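Local structure of aminopeptidase C (Lactobacillus rhamnosus, 4K7C) at residues Ala74-Met79 with Phe92-Asn97; Asn97-Trp102 with Tyr152-Lys157. The protein probably removes residues from the N-terminal ends of peptides, acting as a cysteine aminopeptidase of the papain-like clan CA. All coordinates share one frame; numbering follows the deposited sequence.

Read from the N terminus, contact 1 joins residues 74-79, inside helix 70-87, to residues 92-97, closing a short loop made of the end of helix 70-87 and the turn after it, which leads to the start of helix 96-117. Contact 2 follows in series and does not nest with it: residues 97-102, in the opening turns of helix 96-117, meet residues 152-157, where the chain leaves helix 142-152, and so close a longer, largely helical excursion. Asn-97 belongs to both, and the two centres lie about 9 Å apart. Backbone bonds Ser-95 N to Val-155 O and Glu-93 O to Lys-157 N, both probable, lay the two connecting segments alongside each other in antiparallel order.

Contact 1 of 2, residues Ala74-Met79 with Phe92-Asn97; sequences AALNTM and FELSQN
Gln-96 NE2 spends both its hydrogens close to helix 70-87: one goes to Glu-93 OE2 (3.0 Å, 164° at the hydrogen), the other to a water 3.0 Å from NE2, which in turn donates to Asn-77 OD1. The Glu-93 oxygen is met on its anti side, 26° out of the carboxylate plane. A bend at chi2 (93°) turns the Gln-96 amide back toward Glu-93, and Lys-157 holds the other end of that amide through OE1. Asn-77 OD1 also accepts from Arg-80.

Next to this polar bridge the packing is apolar and rests on Leu-76, whose two methyls part company. CD1 reaches the start of helix 96-117, 3.7 Å from Ser-95 O and 3.8 Å from Gln-96 CG, while CD2 lies 4.0 Å from Leu-94 CD1. That Leu-94 methyl also sits 3.8 Å from CB of Met-79, a selenomethionine, and Phe-248 and Ile-83 also touch the Leu-94 side chain. With an alanine at Leu-76, Leu-94 CD1 and Gln-96 CG would probably face a gap and the helix start lose an apolar neighbour.

No direct hydrogen bond spans the two segments: apolar packing and a bridging water join them, while Arg-80 and Gln-84 of the same helix hold Phe-92 O. Together these probably help to set the spacing between what is probably the central helix of the papain-like fold and the turn that leads to the next one.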
ATOM      1  N   ALA A  74       7.051  31.098  -2.490  1.00 16.26           N
ATOM      2  CA  ALA A  74       6.076  32.152  -2.250  1.00 16.12           C
ATOM      3  C   ALA A  74       6.332  33.398  -3.113  1.00 15.14           C
ATOM      4  O   ALA A  74       5.425  33.943  -3.745  1.00 17.24           O
ATOM      5  CB  ALA A  74       6.027  32.514  -0.799  1.00 18.05           C
ATOM      6  N   ALA A  75       7.553  33.803  -3.210  1.00 15.92           N
ATOM      7  CA  ALA A  75       7.874  34.972  -4.075  1.00 17.24           C
ATOM      8  C   ALA A  75       7.528  34.627  -5.504  1.00 15.90           C
ATOM      9  O   ALA A  75       6.882  35.429  -6.212  1.00 17.68           O
ATOM     10  CB  ALA A  75       9.303  35.370  -3.965  1.00 19.11           C
ATOM     11  N   LEU A  76       8.020  33.471  -5.998  1.00 15.62           N
ATOM     12  CA  LEU A  76       7.744  33.101  -7.365  1.00 16.20           C
ATOM     13  C   LEU A  76       6.228  32.911  -7.628  1.00 17.46           C
ATOM     14  O   LEU A  76       5.739  33.099  -8.733  1.00 16.28           O
ATOM     15  CB  LEU A  76       8.539  31.841  -7.766  1.00 16.58           C
ATOM     16  CG  LEU A  76      10.080  32.042  -7.795  1.00 20.85           C
ATOM     17  CD1 LEU A  76      10.857  30.719  -7.956  1.00 18.30           C
ATOM     18  CD2 LEU A  76      10.505  33.012  -8.873  1.00 22.39           C
ATOM     19  N   ASN A  77       5.478  32.565  -6.580  1.00 17.21           N
ATOM     20  CA  ASN A  77       4.048  32.484  -6.698  1.00 17.22           C
ATOM     21  C   ASN A  77       3.455  33.848  -7.048  1.00 18.61           C
ATOM     22  O   ASN A  77       2.636  33.962  -7.952  1.00 19.14           O
ATOM     23  CB  ASN A  77       3.375  31.965  -5.402  1.00 15.44           C
ATOM     24  CG  ASN A  77       3.454  30.443  -5.259  1.00 16.17           C
ATOM     25  OD1 ASN A  77       3.618  29.709  -6.239  1.00 16.80           O
ATOM     26  ND2 ASN A  77       3.287  29.951  -3.987  1.00 16.32           N
ATOM     27  N   THR A  78       3.893  34.869  -6.368  1.00 19.38           N
ATOM     28  CA  THR A  78       3.391  36.252  -6.601  1.00 17.81           C
ATOM     29  C   THR A  78       3.657  36.638  -8.070  1.00 19.43           C
ATOM     30  O   THR A  78       2.755  37.113  -8.743  1.00 18.46           O
ATOM     31  CB  THR A  78       3.905  37.341  -5.653  1.00 17.29           C
ATOM     32  OG1 THR A  78       5.313  37.548  -5.715  1.00 16.27           O
ATOM     33  CG2 THR A  78       3.478  36.979  -4.161  1.00 18.56           C
HETATM   34  N   MSE A  79       4.825  36.282  -8.556  1.00 18.56           N
HETATM   35  CA  MSE A  79       5.239  36.662  -9.962  1.00 20.14           C
HETATM   36  C   MSE A  79       4.472  35.854 -10.968  1.00 21.07           C
HETATM   37  O   MSE A  79       3.927  36.386 -11.916  1.00 19.46           O
HETATM   38  CB  MSE A  79       6.739  36.359 -10.025  1.00 20.33           C
HETATM   39  CG  MSE A  79       7.524  37.359  -9.261  1.00 18.56           C
HETATM   40 SE   MSE A  79       9.420  36.931  -9.305  1.00 25.36          SE
HETATM   41  CE  MSE A  79       9.796  38.191  -7.919  1.00 28.37           C
ATOM     42  N   PHE A  92       0.801  28.291 -14.779  1.00 21.40           N
ATOM     43  CA  PHE A  92       2.202  28.427 -15.199  1.00 20.42           C
ATOM     44  C   PHE A  92       3.124  28.461 -13.962  1.00 20.00           C
ATOM     45  O   PHE A  92       2.747  29.027 -12.905  1.00 20.40           O
ATOM     46  CB  PHE A  92       2.397  29.722 -15.947  1.00 19.19           C
ATOM     47  CG  PHE A  92       3.837  29.926 -16.365  1.00 19.23           C
ATOM     48  CD1 PHE A  92       4.399  29.182 -17.390  1.00 20.84           C
ATOM     49  CD2 PHE A  92       4.618  30.850 -15.695  1.00 22.57           C
ATOM     50  CE1 PHE A  92       5.737  29.384 -17.787  1.00 21.75           C
ATOM     51  CE2 PHE A  92       5.943  31.050 -16.105  1.00 22.30           C
ATOM     52  CZ  PHE A  92       6.504  30.286 -17.097  1.00 19.66           C
ATOM     53  N   GLU A  93       4.268  27.776 -14.030  1.00 20.10           N
ATOM     54  CA  GLU A  93       5.231  27.837 -12.926  1.00 20.00           C
ATOM     55  C   GLU A  93       6.634  28.313 -13.381  1.00 18.97           C
ATOM     56  O   GLU A  93       7.076  27.970 -14.452  1.00 19.67           O
ATOM     57  CB  GLU A  93       5.456  26.477 -12.243  1.00 21.53           C
ATOM     58  CG  GLU A  93       4.642  26.066 -11.066  1.00 25.72           C
ATOM     59  CD  GLU A  93       5.123  24.708 -10.495  1.00 21.55           C
ATOM     60  OE1 GLU A  93       4.915  23.714 -11.207  1.00 21.20           O
ATOM     61  OE2 GLU A  93       5.825  24.648  -9.432  1.00 21.91           O
ATOM     62  N   LEU A  94       7.262  29.111 -12.516  1.00 19.01           N
ATOM     63  CA  LEU A  94       8.664  29.480 -12.663  1.00 19.36           C
ATOM     64  C   LEU A  94       9.539  28.466 -11.974  1.00 18.86           C
ATOM     65  O   LEU A  94       9.066  27.795 -10.991  1.00 17.58           O
ATOM     66  CB  LEU A  94       8.885  30.871 -12.073  1.00 17.70           C
ATOM     67  CG  LEU A  94       8.094  32.002 -12.753  1.00 18.60           C
ATOM     68  CD1 LEU A  94       7.889  33.294 -11.897  1.00 18.21           C
ATOM     69  CD2 LEU A  94       8.714  32.317 -14.124  1.00 18.16           C
ATOM     70  N   SER A  95      10.808  28.404 -12.385  1.00 18.12           N
ATOM     71  CA  SER A  95      11.747  27.458 -11.821  1.00 16.51           C
ATOM     72  C   SER A  95      12.211  27.862 -10.416  1.00 15.15           C
ATOM     73  O   SER A  95      13.004  28.765 -10.247  1.00 16.10           O
ATOM     74  CB  SER A  95      12.963  27.322 -12.710  1.00 18.39           C
ATOM     75  OG  SER A  95      13.913  26.470 -12.236  1.00 15.04           O
ATOM     76  N   GLN A  96      11.769  27.093  -9.426  1.00 15.41           N
ATOM     77  CA  GLN A  96      12.355  27.265  -8.073  1.00 16.47           C
ATOM     78  C   GLN A  96      13.756  26.708  -7.911  1.00 15.91           C
ATOM     79  O   GLN A  96      14.425  27.098  -7.003  1.00 17.19           O
ATOM     80  CB  GLN A  96      11.401  26.658  -7.031  1.00 16.35           C
ATOM     81  CG  GLN A  96       9.969  27.068  -7.242  1.00 17.15           C
ATOM     82  CD  GLN A  96       9.168  26.134  -8.061  1.00 18.08           C
ATOM     83  OE1 GLN A  96       9.685  25.224  -8.732  1.00 17.88           O
ATOM     84  NE2 GLN A  96       7.833  26.418  -8.123  1.00 19.14           N
ATOM     85  N   ASN A  97      14.194  25.793  -8.784  1.00 15.23           N
ATOM     86  CA  ASN A  97      15.514  25.269  -8.765  1.00 14.36           C
ATOM     87  C   ASN A  97      16.508  26.396  -9.219  1.00 16.80           C
ATOM     88  O   ASN A  97      17.577  26.482  -8.655  1.00 14.63           O
ATOM     89  CB  ASN A  97      15.645  24.074  -9.616  1.00 15.02           C
ATOM     90  CG  ASN A  97      16.942  23.341  -9.388  1.00 15.72           C
ATOM     91  OD1 ASN A  97      17.606  23.500  -8.335  1.00 14.60           O
ATOM     92  ND2 ASN A  97      17.287  22.485 -10.298  1.00 16.26           N
TER
HETATM   93  O   HOH W   1       6.186  28.649  -6.937  1.00 22.44           O

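Contact 2 of 2, residues Asn97-Trp102 with Tyr152-Lys157; sequences NYTFFW and YGIVPK
This is a buried aromatic contact, in which one side of the first turns of helix 96-117 packs against the end of helix 142-152 and the loop leaving it. Its main evidence is a face-to-face stack: the Tyr-152 ring and the five-membered ring of Trp-102 have centroids 3.8 Å apart and planes only 7° from parallel. The phenol also spreads over the six-membered ring, with Tyr-152 CZ 3.4 Å from Trp-102 CE3. CB of Tyr-152 adds a CH-pi contact over the same five-membered ring, and Phe-101 lies against the other indole face. At its far end Tyr-152 OH is hydrogen-bonded to Glu-106, and Leu-10 of the second subunit packs on both stacked residues.

One helical turn earlier, Tyr-98 has CG anti to the backbone N (chi1 -171°), which carries its hydroxyl out to the loop. There OH donates to Tyr-152 O at a very short 2.5 Å, the acceptor lying in the plane of the Tyr-98 ring at its edge. A glycerol, probably from the crystallisation liquor, is also hydrogen-bonded to Tyr-152 O. One face of the Tyr-98 ring receives Trp-102 NE1, 3.3 Å above its plane and offset toward the rim; the opposite face receives Val-155 CG1. Ile-154 CD1 comes in obliquely, 3.9 Å from Tyr-98 CD2 and 3.8 Å from Thr-99 CG2. Gly-153, with a positive phi of 66°, turns the chain out of the helix between Tyr-152 and these aliphatic residues.

Tyr-152 is thus met twice, its ring by Trp-102 and its carbonyl by Tyr-98. The hydroxyl gives the buried carbonyl at the helix end a hydrogen-bond donor beside the aromatic packing, and the pair probably helps to settle how the chain leaves the helix.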
ATOM      1  N   ASN A  97      14.194  25.793  -8.784  1.00 15.23           N
ATOM      2  CA  ASN A  97      15.514  25.269  -8.765  1.00 14.36           C
ATOM      3  C   ASN A  97      16.508  26.396  -9.219  1.00 16.80           C
ATOM      4  O   ASN A  97      17.577  26.482  -8.655  1.00 14.63           O
ATOM      5  CB  ASN A  97      15.645  24.074  -9.616  1.00 15.02           C
ATOM      6  CG  ASN A  97      16.942  23.341  -9.388  1.00 15.72           C
ATOM      7  OD1 ASN A  97      17.606  23.500  -8.335  1.00 14.60           O
ATOM      8  ND2 ASN A  97      17.287  22.485 -10.298  1.00 16.26           N
ATOM      9  N   TYR A  98      16.102  27.208 -10.183  1.00 17.17           N
ATOM     10  CA  TYR A  98      16.915  28.324 -10.700  1.00 17.74           C
ATOM     11  C   TYR A  98      17.337  29.243  -9.561  1.00 17.86           C
ATOM     12  O   TYR A  98      18.530  29.492  -9.398  1.00 18.03           O
ATOM     13  CB  TYR A  98      16.204  29.063 -11.867  1.00 15.75           C
ATOM     14  CG  TYR A  98      17.095  30.070 -12.575  1.00 14.66           C
ATOM     15  CD1 TYR A  98      18.048  29.696 -13.530  1.00 17.30           C
ATOM     16  CD2 TYR A  98      17.010  31.398 -12.234  1.00 15.41           C
ATOM     17  CE1 TYR A  98      18.854  30.654 -14.157  1.00 15.51           C
ATOM     18  CE2 TYR A  98      17.866  32.347 -12.815  1.00 14.80           C
ATOM     19  CZ  TYR A  98      18.722  31.963 -13.801  1.00 16.47           C
ATOM     20  OH  TYR A  98      19.543  32.949 -14.435  1.00 17.04           O
ATOM     21  N   THR A  99      16.365  29.681  -8.740  1.00 17.81           N
ATOM     22  CA  THR A  99      16.668  30.557  -7.618  1.00 18.32           C
ATOM     23  C   THR A  99      17.440  29.817  -6.577  1.00 16.00           C
ATOM     24  O   THR A  99      18.317  30.384  -5.930  1.00 15.98           O
ATOM     25  CB  THR A  99      15.392  31.173  -6.986  1.00 20.78           C
ATOM     26  OG1 THR A  99      14.358  30.151  -6.912  1.00 20.38           O
ATOM     27  CG2 THR A  99      14.883  32.300  -7.809  1.00 21.90           C
ATOM     28  N   PHE A 100      17.245  28.483  -6.488  1.00 16.20           N
ATOM     29  CA  PHE A 100      17.904  27.685  -5.449  1.00 17.49           C
ATOM     30  C   PHE A 100      19.393  27.586  -5.769  1.00 16.32           C
ATOM     31  O   PHE A 100      20.309  27.691  -4.889  1.00 15.72           O
ATOM     32  CB  PHE A 100      17.303  26.286  -5.408  1.00 17.42           C
ATOM     33  CG  PHE A 100      17.607  25.477  -4.145  1.00 18.47           C
ATOM     34  CD1 PHE A 100      17.511  26.010  -2.869  1.00 18.15           C
ATOM     35  CD2 PHE A 100      17.880  24.107  -4.250  1.00 19.05           C
ATOM     36  CE1 PHE A 100      17.695  25.242  -1.763  1.00 18.41           C
ATOM     37  CE2 PHE A 100      18.069  23.298  -3.126  1.00 19.47           C
ATOM     38  CZ  PHE A 100      17.964  23.869  -1.874  1.00 19.60           C
ATOM     39  N   PHE A 101      19.680  27.361  -7.029  1.00 14.54           N
ATOM     40  CA  PHE A 101      21.081  27.303  -7.455  1.00 14.86           C
ATOM     41  C   PHE A 101      21.892  28.581  -7.057  1.00 15.57           C
ATOM     42  O   PHE A 101      22.908  28.488  -6.415  1.00 16.61           O
ATOM     43  CB  PHE A 101      21.156  26.991  -8.992  1.00 16.44           C
ATOM     44  CG  PHE A 101      22.603  26.839  -9.512  1.00 16.36           C
ATOM     45  CD1 PHE A 101      23.172  25.617  -9.806  1.00 16.33           C
ATOM     46  CD2 PHE A 101      23.389  27.969  -9.656  1.00 18.57           C
ATOM     47  CE1 PHE A 101      24.480  25.545 -10.283  1.00 15.57           C
ATOM     48  CE2 PHE A 101      24.693  27.891 -10.090  1.00 19.08           C
ATOM     49  CZ  PHE A 101      25.258  26.682 -10.348  1.00 17.62           C
ATOM     50  N   TRP A 102      21.408  29.751  -7.505  1.00 15.27           N
ATOM     51  CA  TRP A 102      22.074  31.027  -7.337  1.00 17.85           C
ATOM     52  C   TRP A 102      22.084  31.445  -5.874  1.00 16.32           C
ATOM     53  O   TRP A 102      23.091  31.943  -5.378  1.00 16.39           O
ATOM     54  CB  TRP A 102      21.425  32.054  -8.203  1.00 16.44           C
ATOM     55  CG  TRP A 102      21.664  31.790  -9.658  1.00 15.04           C
ATOM     56  CD1 TRP A 102      20.731  31.618 -10.641  1.00 15.77           C
ATOM     57  CD2 TRP A 102      22.939  31.679 -10.299  1.00 16.80           C
ATOM     58  NE1 TRP A 102      21.358  31.418 -11.852  1.00 17.27           N
ATOM     59  CE2 TRP A 102      22.704  31.451 -11.664  1.00 15.86           C
ATOM     60  CE3 TRP A 102      24.246  31.762  -9.856  1.00 17.99           C
ATOM     61  CZ2 TRP A 102      23.773  31.305 -12.629  1.00 17.40           C
ATOM     62  CZ3 TRP A 102      25.304  31.584 -10.777  1.00 19.57           C
ATOM     63  CH2 TRP A 102      25.064  31.346 -12.138  1.00 17.56           C
ATOM     64  N   TYR A 152      20.178  37.716 -11.622  1.00 17.90           N
ATOM     65  CA  TYR A 152      20.096  36.501 -12.439  1.00 18.46           C
ATOM     66  C   TYR A 152      18.872  36.211 -13.267  1.00 16.17           C
ATOM     67  O   TYR A 152      18.850  35.296 -14.131  1.00 18.97           O
ATOM     68  CB  TYR A 152      20.383  35.291 -11.571  1.00 15.94           C
ATOM     69  CG  TYR A 152      21.771  35.258 -10.981  1.00 16.47           C
ATOM     70  CD1 TYR A 152      22.881  34.972 -11.789  1.00 16.32           C
ATOM     71  CD2 TYR A 152      21.991  35.408  -9.612  1.00 15.42           C
ATOM     72  CE1 TYR A 152      24.189  34.908 -11.260  1.00 15.72           C
ATOM     73  CE2 TYR A 152      23.281  35.312  -9.060  1.00 15.50           C
ATOM     74  CZ  TYR A 152      24.398  35.115  -9.867  1.00 17.92           C
ATOM     75  OH  TYR A 152      25.672  35.036  -9.366  1.00 16.91           O
ATOM     76  N   GLY A 153      17.858  36.990 -13.029  1.00 16.88           N
ATOM     77  CA  GLY A 153      16.550  36.834 -13.643  1.00 14.72           C
ATOM     78  C   GLY A 153      15.829  35.584 -13.239  1.00 17.25           C
ATOM     79  O   GLY A 153      15.963  35.173 -12.095  1.00 15.71           O
ATOM     80  N   ILE A 154      15.026  35.045 -14.116  1.00 16.01           N
ATOM     81  CA  ILE A 154      14.228  33.873 -13.791  1.00 16.79           C
ATOM     82  C   ILE A 154      13.930  33.151 -15.096  1.00 16.32           C
ATOM     83  O   ILE A 154      14.024  33.714 -16.201  1.00 16.02           O
ATOM     84  CB  ILE A 154      12.942  34.245 -12.948  1.00 19.26           C
ATOM     85  CG1 ILE A 154      12.350  33.014 -12.181  1.00 22.50           C
ATOM     86  CG2 ILE A 154      11.854  34.930 -13.784  1.00 18.46           C
ATOM     87  CD1 ILE A 154      13.340  32.252 -11.303  1.00 22.99           C
ATOM     88  N   VAL A 155      13.549  31.895 -14.967  1.00 16.22           N
ATOM     89  CA  VAL A 155      13.143  31.051 -16.070  1.00 16.04           C
ATOM     90  C   VAL A 155      11.859  30.239 -15.755  1.00 18.42           C
ATOM     91  O   VAL A 155      11.565  29.976 -14.572  1.00 17.11           O
ATOM     92  CB  VAL A 155      14.283  30.106 -16.529  1.00 17.75           C
ATOM     93  CG1 VAL A 155      15.532  30.896 -16.865  1.00 15.69           C
ATOM     94  CG2 VAL A 155      14.585  29.000 -15.524  1.00 16.80           C
ATOM     95  N   PRO A 156      11.134  29.836 -16.795  1.00 16.24           N
ATOM     96  CA  PRO A 156      10.080  28.838 -16.619  1.00 17.19           C
ATOM     97  C   PRO A 156      10.620  27.590 -15.933  1.00 16.08           C
ATOM     98  O   PRO A 156      11.723  27.147 -16.130  1.00 16.17           O
ATOM     99  CB  PRO A 156       9.693  28.503 -18.043  1.00 15.67           C
ATOM    100  CG  PRO A 156      10.023  29.731 -18.823  1.00 17.89           C
ATOM    101  CD  PRO A 156      11.358  30.077 -18.251  1.00 17.67           C
ATOM    102  N   LYS A 157       9.752  26.959 -15.172  1.00 18.69           N
ATOM    103  CA  LYS A 157      10.050  25.689 -14.565  1.00 18.68           C
ATOM    104  C   LYS A 157      10.526  24.627 -15.556  1.00 17.95           C
ATOM    105  O   LYS A 157      11.490  23.928 -15.301  1.00 19.09           O
ATOM    106  CB  LYS A 157       8.831  25.212 -13.712  1.00 20.00           C
ATOM    107  CG  LYS A 157       9.238  24.040 -12.770  1.00 23.20           C
ATOM    108  CD  LYS A 157       8.017  23.396 -12.172  1.00 27.95           C
ATOM    109  CE  LYS A 157       8.359  22.302 -11.238  1.00 31.57           C
ATOM    110  NZ  LYS A 157       9.227  22.942 -10.190  1.00 33.64           N
TER
HETATM  111  O   HOH W   2      12.385  24.022 -10.587  1.00 17.95           O